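Local coordinates for Alpha/beta hydrolase fold protein (Marinomonas mediterranea, PDB 6CXT), which carries a pyrrole thioester on the phosphopantetheine arm of its carrier domain, for a flavin-dependent oxidase, and may have hydrolase activity in the rest of the protein, at residues N11-G16 / S35-L40; P60-N65 / A70-Q75; T25-L28 / I32-S35. All coordinates share one frame; numbering follows the deposited sequence.

Interaction 1 of 3, residues N11-G16 / S35-L40; sequences NDLLEG and SLSMVL. With FK4 (S-[2-({N-[(2R)-2-hydroxy-4-{[(R)-hydroxy(oxo)-lambda~5~-phosphanyl]oxy}-3,3-dimethylbutanoyl]-beta-alanyl}amino)ethyl] 1H-pyrrole-2-carbothioate), chain C.
Where the end of helix 7-13 meets the start of the arm-bearing helix 35-49 of this carrier domain, L13 makes the contact, its forked end meeting S37 and L40. The two backbones come nearest at L13 and S37, with their CA atoms 6.3 Å apart, and all three residues point their CB atoms at the opposing segment. L13 has its CG anti to the carbonyl carbon (chi1 -48°), which carries the fork toward helix 35-49. The two methyls divide the work. L13 CD1 lies 3.8 Å from S37 CB, while L13 CD2 lies 3.8 Å from L40 CB and 4.1 Å from L40 CD1. The leucines slide past each other in opposite directions, so one branch of L13 runs alongside the base of L40. Carrier proteins present their prosthetic group at the start of their second long helix, and the sequence D34-S35-L36 is the DSL signature of that site. S35 OG is bonded covalently to FK4 P02 at 1.6 Å. With OG turned anti to the backbone N (chi1 167°), the phosphate projects away from helix 7-13. L36 follows the arm a little way, its CG 4.0 Å from FK4 C07. S37 has two roles: its CB receives L13, and in one of its two deposited conformers its OG is hydrogen-bonded to D34 N and I32 O, tying the start of the helix to the loop before it. Beyond L13 the chain leaves helical geometry at E15, which has positive phi. E15 OE1 is hydrogen-bonded to T274 OG1 of a Butyryl-CoA dehydrogenase chain, and R243, S132, S363 and N123 of dehydrogenase chains hydrogen-bond FK4.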
# COMPACT_ATOMS: atom_id res chain seq x y z
N ASN A 11 -31.71 -1.95 -18.49
CA ASN A 11 -31.23 -2.68 -17.30
C ASN A 11 -29.73 -2.57 -17.13
O ASN A 11 -29.29 -2.03 -16.12
CB ASN A 11 -31.72 -4.12 -17.29
CG ASN A 11 -33.20 -4.22 -16.95
OD1 ASN A 11 -33.74 -3.42 -16.18
ND2 ASN A 11 -33.86 -5.18 -17.54
N ASP A 12 -28.98 -3.02 -18.14
CA ASP A 12 -27.53 -2.96 -18.19
C ASP A 12 -26.96 -1.55 -18.37
O ASP A 12 -26.04 -1.19 -17.64
CB ASP A 12 -26.98 -3.92 -19.24
CG ASP A 12 -27.12 -5.40 -18.83
OD1 ASP A 12 -28.12 -5.73 -18.15
OD2 ASP A 12 -26.25 -6.22 -19.22
N LEU A 13 -27.48 -0.76 -19.32
CA LEU A 13 -26.88 0.55 -19.55
C LEU A 13 -27.43 1.63 -18.65
O LEU A 13 -26.67 2.43 -18.13
CB LEU A 13 -26.86 0.96 -21.03
CG LEU A 13 -26.35 -0.06 -22.06
CD1 LEU A 13 -26.19 0.58 -23.45
CD2 LEU A 13 -25.03 -0.76 -21.72
N LEU A 14 -28.73 1.67 -18.42
CA LEU A 14 -29.26 2.80 -17.65
C LEU A 14 -29.61 2.44 -16.22
O LEU A 14 -29.84 3.33 -15.37
CB LEU A 14 -30.47 3.42 -18.36
CG LEU A 14 -30.15 4.07 -19.71
CD1 LEU A 14 -31.41 4.30 -20.53
CD2 LEU A 14 -29.31 5.34 -19.54
N GLU A 15 -29.70 1.12 -15.96
CA GLU A 15 -30.07 0.59 -14.65
C GLU A 15 -31.34 1.25 -14.09
O GLU A 15 -32.45 1.08 -14.63
CB GLU A 15 -28.87 0.75 -13.69
CG GLU A 15 -27.59 0.09 -14.19
CD GLU A 15 -26.74 -0.48 -13.05
OE1 GLU A 15 -25.84 -1.29 -13.36
OE2 GLU A 15 -26.99 -0.12 -11.87
N GLY A 16 -31.15 2.03 -13.03
CA GLY A 16 -32.20 2.88 -12.45
C GLY A 16 -32.89 3.80 -13.46
O GLY A 16 -32.24 4.48 -14.27
N SER A 35 -18.53 5.78 -25.41
CA SER A 35 -17.44 4.85 -25.65
C SER A 35 -17.54 3.56 -24.78
O SER A 35 -17.21 2.48 -25.26
CB SER A 35 -16.13 5.57 -25.25
OG SER A 35 -15.12 4.59 -25.18
N LEU A 36 -17.96 3.72 -23.53
CA LEU A 36 -18.07 2.56 -22.60
C LEU A 36 -19.37 1.74 -22.90
O LEU A 36 -19.27 0.52 -23.08
CB LEU A 36 -18.04 3.04 -21.16
CG LEU A 36 -16.67 3.70 -20.79
CD1 LEU A 36 -16.66 4.04 -19.33
CD2 LEU A 36 -15.43 2.86 -21.10
N SER A 37 -20.52 2.41 -22.93
CA SER A 37 -21.79 1.66 -23.14
C SER A 37 -21.80 0.99 -24.50
O SER A 37 -22.41 -0.08 -24.63
CB SER A 37 -23.01 2.50 -22.90
OG SER A 37 -22.98 3.65 -23.75
N MET A 38 -21.08 1.54 -25.48
CA MET A 38 -21.01 0.94 -26.81
C MET A 38 -20.38 -0.44 -26.74
O MET A 38 -20.86 -1.38 -27.35
CB MET A 38 -20.29 1.87 -27.80
CG MET A 38 -20.09 1.34 -29.21
SD MET A 38 -21.71 1.22 -30.08
CE MET A 38 -22.27 2.93 -30.16
N VAL A 39 -19.32 -0.57 -25.94
CA VAL A 39 -18.64 -1.85 -25.80
C VAL A 39 -19.62 -2.90 -25.26
O VAL A 39 -19.64 -4.03 -25.74
CB VAL A 39 -17.35 -1.74 -24.91
CG1 VAL A 39 -16.65 -3.12 -24.80
CG2 VAL A 39 -16.39 -0.76 -25.58
N LEU A 40 -20.38 -2.53 -24.26
CA LEU A 40 -21.30 -3.50 -23.62
C LEU A 40 -22.43 -3.86 -24.65
O LEU A 40 -22.85 -5.03 -24.79
CB LEU A 40 -21.89 -2.89 -22.34
CG LEU A 40 -20.84 -2.58 -21.22
CD1 LEU A 40 -21.53 -2.06 -19.98
CD2 LEU A 40 -20.02 -3.81 -20.90
O01 FK4 C . -12.70 3.88 -25.51
P02 FK4 C . -13.65 5.12 -25.57
O03 FK4 C . -13.37 6.27 -24.54
C04 FK4 C . -12.94 5.94 -23.25
C05 FK4 C . -13.28 6.94 -22.18
C06 FK4 C . -12.68 6.42 -20.85
C07 FK4 C . -14.83 7.05 -22.11
C08 FK4 C . -12.74 8.35 -22.53
O09 FK4 C . -13.31 9.36 -21.74
C10 FK4 C . -11.21 8.44 -22.52
N11 FK4 C . -10.69 9.41 -21.55
C12 FK4 C . -9.29 9.55 -21.44
C13 FK4 C . -8.74 10.66 -22.37
C14 FK4 C . -7.34 10.45 -22.75
N15 FK4 C . -6.72 11.67 -23.05
C16 FK4 C . -5.34 11.67 -23.53
C17 FK4 C . -5.06 12.89 -24.44
S18 FK4 C . -3.60 12.68 -25.42
C19 FK4 C . -2.31 12.53 -24.18
C20 FK4 C . -1.06 12.58 -24.95
C21 FK4 C . 0.23 12.75 -24.49
C22 FK4 C . 1.06 12.68 -25.63
C23 FK4 C . 0.24 12.48 -26.77
N24 FK4 C . -1.05 12.40 -26.38
O25 FK4 C . -2.55 12.90 -23.01
O26 FK4 C . -6.78 9.35 -22.83
O27 FK4 C . -10.41 7.72 -23.21
O28 FK4 C . -13.55 5.71 -26.94

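Interaction 2 of 3, residues P60-N65 / A70-Q75; sequences PEHFEN and AALINQ
The backbones of 60-65 and 70-75 approach most closely at H62 and L72, whose CA atoms are 6.1 Å apart. Residues 60-62 adopt helical angles without the regular bonds, whereas 70-75 is true helix, with N74 N bonded to A70 O at 2.9 Å. N65 stands between them as N-cap of helix 66-75, its OD1 bonded to T68 N.

L72 carries the contact from its side. Its CG lies anti to the backbone N (chi1 177°), and the two methyls then part company. L72 CD1 sits 3.7 Å from the centroid of the H62 imidazole and only 2° off the ring normal, a CH-pi contact centred over one face. L72 CD2 goes to the root of the same residue, 3.6 Å from H62 CB, and on to F63 CE1 at 4.1 Å. The histidine and leucine side chains cross at about a right angle, with CD1 alone centred over the face. A hydrogen bond from H62 ND1 to the E57 carbonyl restrains the rotation of the ring.

This buried corner, in a domain without strands, closes on helix 35-49 and the loop after it: F63 also packs on M38 and L41 of helix 35-49, L72 also touches I53, and I73, one residue on, packs against I45 and Y49.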
# COMPACT_ATOMS: atom_id res chain seq x y z
N PRO A 60 -23.91 7.56 -37.01
CA PRO A 60 -25.07 8.14 -36.41
C PRO A 60 -26.41 7.69 -37.03
O PRO A 60 -27.46 7.82 -36.36
CB PRO A 60 -24.85 9.64 -36.56
CG PRO A 60 -23.42 9.82 -36.96
CD PRO A 60 -23.04 8.57 -37.65
N GLU A 61 -26.36 7.11 -38.23
CA GLU A 61 -27.59 6.67 -38.93
C GLU A 61 -28.09 5.42 -38.21
O GLU A 61 -29.23 5.40 -37.71
CB GLU A 61 -27.37 6.43 -40.44
CG GLU A 61 -26.89 7.66 -41.23
CD GLU A 61 -25.35 7.74 -41.44
OE1 GLU A 61 -24.85 7.07 -42.38
OE2 GLU A 61 -24.64 8.48 -40.69
N HIS A 62 -27.23 4.40 -38.09
CA HIS A 62 -27.62 3.17 -37.39
C HIS A 62 -27.88 3.28 -35.88
O HIS A 62 -28.73 2.55 -35.36
CB HIS A 62 -26.63 2.06 -37.70
CG HIS A 62 -26.43 1.84 -39.16
ND1 HIS A 62 -25.19 1.82 -39.75
CD2 HIS A 62 -27.33 1.66 -40.16
CE1 HIS A 62 -25.33 1.61 -41.05
NE2 HIS A 62 -26.62 1.52 -41.33
N PHE A 63 -27.20 4.19 -35.18
CA PHE A 63 -27.24 4.20 -33.71
C PHE A 63 -28.07 5.32 -33.20
O PHE A 63 -28.11 5.63 -31.99
CB PHE A 63 -25.84 4.16 -33.10
CG PHE A 63 -25.17 2.83 -33.26
CD1 PHE A 63 -24.57 2.46 -34.48
CD2 PHE A 63 -25.20 1.90 -32.21
CE1 PHE A 63 -23.98 1.19 -34.64
CE2 PHE A 63 -24.63 0.64 -32.37
CZ PHE A 63 -24.00 0.29 -33.57
N GLU A 64 -28.87 5.87 -34.11
CA GLU A 64 -29.74 6.94 -33.70
C GLU A 64 -30.67 6.53 -32.57
O GLU A 64 -30.85 7.27 -31.57
CB GLU A 64 -30.54 7.45 -34.92
CG GLU A 64 -31.40 8.63 -34.55
CD GLU A 64 -32.25 9.16 -35.68
OE1 GLU A 64 -32.29 8.57 -36.80
OE2 GLU A 64 -32.88 10.18 -35.40
N ASN A 65 -31.27 5.35 -32.69
CA ASN A 65 -32.23 4.91 -31.70
C ASN A 65 -32.34 3.41 -31.82
O ASN A 65 -31.65 2.80 -32.68
CB ASN A 65 -33.61 5.60 -31.89
CG ASN A 65 -34.16 5.42 -33.31
OD1 ASN A 65 -34.15 4.30 -33.86
ND2 ASN A 65 -34.61 6.54 -33.93
N ALA A 70 -31.94 -1.80 -34.31
CA ALA A 70 -32.65 -3.04 -34.70
C ALA A 70 -32.59 -3.24 -36.24
O ALA A 70 -32.20 -4.34 -36.71
CB ALA A 70 -34.08 -3.06 -34.15
N ALA A 71 -32.80 -2.15 -37.02
CA ALA A 71 -32.76 -2.26 -38.49
C ALA A 71 -31.39 -2.74 -38.98
O ALA A 71 -31.32 -3.62 -39.85
CB ALA A 71 -33.18 -0.95 -39.19
N LEU A 72 -30.31 -2.18 -38.41
CA LEU A 72 -28.95 -2.62 -38.76
C LEU A 72 -28.70 -4.09 -38.43
O LEU A 72 -28.10 -4.83 -39.25
CB LEU A 72 -27.86 -1.73 -38.12
CG LEU A 72 -26.40 -2.15 -38.38
CD1 LEU A 72 -25.97 -2.00 -39.85
CD2 LEU A 72 -25.48 -1.38 -37.45
N ILE A 73 -29.11 -4.51 -37.24
CA ILE A 73 -28.89 -5.92 -36.83
C ILE A 73 -29.64 -6.89 -37.76
O ILE A 73 -29.13 -7.98 -38.10
CB ILE A 73 -29.28 -6.19 -35.35
CG1 ILE A 73 -28.57 -5.19 -34.40
CG2 ILE A 73 -28.98 -7.64 -34.97
CD1 ILE A 73 -29.24 -5.05 -33.05
N ASN A 74 -30.84 -6.48 -38.19
CA ASN A 74 -31.59 -7.29 -39.20
C ASN A 74 -30.84 -7.42 -40.50
O ASN A 74 -30.62 -8.54 -40.97
CB ASN A 74 -33.01 -6.74 -39.40
CG ASN A 74 -33.85 -6.90 -38.15
OD1 ASN A 74 -33.67 -7.87 -37.39
ND2 ASN A 74 -34.75 -5.94 -37.91
N GLN A 75 -30.34 -6.29 -41.01
CA GLN A 75 -29.61 -6.27 -42.27
C GLN A 75 -28.42 -7.21 -42.21
O GLN A 75 -28.00 -7.75 -43.22
CB GLN A 75 -29.17 -4.84 -42.60
CG GLN A 75 -30.36 -3.96 -42.94
CD GLN A 75 -30.02 -2.55 -43.28
OE1 GLN A 75 -29.72 -2.25 -44.42
NE2 GLN A 75 -30.12 -1.65 -42.29

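Interaction 3 of 3, residues T25-L28 / I32-S35; sequences TPLL and ILDS. With FK4 (S-[2-({N-[(2R)-2-hydroxy-4-{[(R)-hydroxy(oxo)-lambda~5~-phosphanyl]oxy}-3,3-dimethylbutanoyl]-beta-alanyl}amino)ethyl] 1H-pyrrole-2-carbothioate), chain C.
L27 and L33 form the apolar centre of this loop-to-loop contact, with L27 CB 3.8 Å from L33 CG. Two further side chains flank the pair. L28 sets off with its CB directed away from 32-35, yet its end swings back and brings CD2 to 4.1 Å from L33 CB. I32 uses both branches: CG2 lies 4.0 Å from L27 CD2, and the longer branch ends with CD1 3.9 Å from T25 CG2. The division follows from the torsion of I32, where CG1 is anti to the carbonyl carbon (chi1 -66°) and CG2 anti to the backbone N, so that one branch serves the leucine and the other crosses the threonine at about a right angle.

Outside this cluster the main chains take over. L27 O accepts L33 N at 3.1 Å in a nearly straight bond, with an N-H...O angle of 163°. The donor stands 52° out of the carbonyl plane, above it and not on a lone pair. The same oxygen receives a second, weak bond from I32 N. Farther toward the edge, one water donates to L28 O at 2.8 Å and to L33 O at 2.7 Å, bridging two acceptors that could not bond each other directly.

At the far end, D34 is the N-cap of helix 35-49, its OD1 making a weak bond to L36 N, and S35 carries the phosphopantetheine arm. T25 OG1, at the other end, is bonded to D22 N. Residues 25-28 and 32-35 belong to no regular helix or strand; the doubly used carbonyl, the shared water and the aliphatic contacts are consistent with a loop held in shape by local bonds just before the modified serine.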
# COMPACT_ATOMS: atom_id res chain seq x y z
N THR A 25 -36.19 6.88 -28.49
CA THR A 25 -35.26 7.66 -27.65
C THR A 25 -33.93 7.87 -28.42
O THR A 25 -33.36 6.91 -28.94
CB THR A 25 -35.06 6.96 -26.30
OG1 THR A 25 -36.37 6.68 -25.75
CG2 THR A 25 -34.24 7.86 -25.34
N PRO A 26 -33.51 9.14 -28.56
CA PRO A 26 -32.27 9.40 -29.28
C PRO A 26 -31.05 9.02 -28.40
O PRO A 26 -30.68 9.78 -27.49
CB PRO A 26 -32.33 10.89 -29.61
CG PRO A 26 -33.31 11.48 -28.65
CD PRO A 26 -34.18 10.38 -28.11
N LEU A 27 -30.48 7.85 -28.71
CA LEU A 27 -29.43 7.16 -27.88
C LEU A 27 -28.12 7.95 -27.86
O LEU A 27 -27.51 8.11 -26.79
CB LEU A 27 -29.17 5.73 -28.36
CG LEU A 27 -30.37 4.72 -28.32
CD1 LEU A 27 -29.99 3.38 -28.91
CD2 LEU A 27 -30.96 4.58 -26.91
N LEU A 28 -27.72 8.46 -29.02
CA LEU A 28 -26.51 9.28 -29.16
C LEU A 28 -26.71 10.64 -28.62
O LEU A 28 -25.87 11.16 -27.89
CB LEU A 28 -26.07 9.38 -30.60
CG LEU A 28 -25.64 8.06 -31.23
CD1 LEU A 28 -25.55 8.24 -32.72
CD2 LEU A 28 -24.32 7.51 -30.68
N ILE A 32 -26.69 8.27 -24.04
CA ILE A 32 -26.91 6.91 -23.58
C ILE A 32 -25.85 5.97 -24.16
O ILE A 32 -25.33 5.08 -23.46
CB ILE A 32 -28.36 6.46 -23.93
CG1 ILE A 32 -29.38 7.31 -23.13
CG2 ILE A 32 -28.53 4.97 -23.74
CD1 ILE A 32 -30.84 7.14 -23.58
N LEU A 33 -25.52 6.16 -25.44
CA LEU A 33 -24.49 5.38 -26.08
C LEU A 33 -23.22 6.21 -26.11
O LEU A 33 -23.21 7.32 -26.65
CB LEU A 33 -24.82 4.98 -27.51
CG LEU A 33 -25.88 3.94 -27.76
CD1 LEU A 33 -25.73 3.48 -29.21
CD2 LEU A 33 -25.73 2.77 -26.80
N ASP A 34 -22.19 5.73 -25.47
CA ASP A 34 -20.90 6.40 -25.41
C ASP A 34 -19.78 5.37 -25.57
O ASP A 34 -20.04 4.24 -25.81
CB ASP A 34 -20.76 7.27 -24.16
CG ASP A 34 -20.78 6.46 -22.85
OD1 ASP A 34 -20.43 5.29 -22.82
OD2 ASP A 34 -21.16 7.03 -21.84
N SER A 35 -18.53 5.78 -25.41
CA SER A 35 -17.44 4.85 -25.65
C SER A 35 -17.54 3.56 -24.78
O SER A 35 -17.21 2.48 -25.26
CB SER A 35 -16.13 5.57 -25.25
OG SER A 35 -15.12 4.59 -25.18
O01 FK4 C . -12.70 3.88 -25.51
P02 FK4 C . -13.65 5.12 -25.57
O03 FK4 C . -13.37 6.27 -24.54
C04 FK4 C . -12.94 5.94 -23.25
C05 FK4 C . -13.28 6.94 -22.18
C06 FK4 C . -12.68 6.42 -20.85
C07 FK4 C . -14.83 7.05 -22.11
C08 FK4 C . -12.74 8.35 -22.53
O09 FK4 C . -13.31 9.36 -21.74
C10 FK4 C . -11.21 8.44 -22.52
N11 FK4 C . -10.69 9.41 -21.55
C12 FK4 C . -9.29 9.55 -21.44
C13 FK4 C . -8.74 10.66 -22.37
C14 FK4 C . -7.34 10.45 -22.75
N15 FK4 C . -6.72 11.67 -23.05
C16 FK4 C . -5.34 11.67 -23.53
C17 FK4 C . -5.06 12.89 -24.44
S18 FK4 C . -3.60 12.68 -25.42
C19 FK4 C . -2.31 12.53 -24.18
C20 FK4 C . -1.06 12.58 -24.95
C21 FK4 C . 0.23 12.75 -24.49
C22 FK4 C . 1.06 12.68 -25.63
C23 FK4 C . 0.24 12.48 -26.77
N24 FK4 C . -1.05 12.40 -26.38
O25 FK4 C . -2.55 12.90 -23.01
O26 FK4 C . -6.78 9.35 -22.83
O27 FK4 C . -10.41 7.72 -23.21
O28 FK4 C . -13.55 5.71 -26.94
O HOH W 1 -23.41 9.92 -27.45

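How the interactions relate
The three contacts illustrate how a small helical domain is held by local joints that differ in burial. Interaction 1 is a surface contact and wholly apolar between its segments, whereas interactions 2 and 3 are buried; interaction 2 adds an aromatic face, and interaction 3 alone has main-chain hydrogen bonds across it. Helix 35-49 serves interaction 1 directly and follows the loop of interaction 3, the two sharing S35. Interactions 1 and 2 lie on opposite sides of the chain's centre, about 17 Å apart between centres, yet M38 meets F63. L33 of interaction 3 touches both, and E64 O is probably hydrogen-bonded to L27 N, joining 60-65 to 25-28.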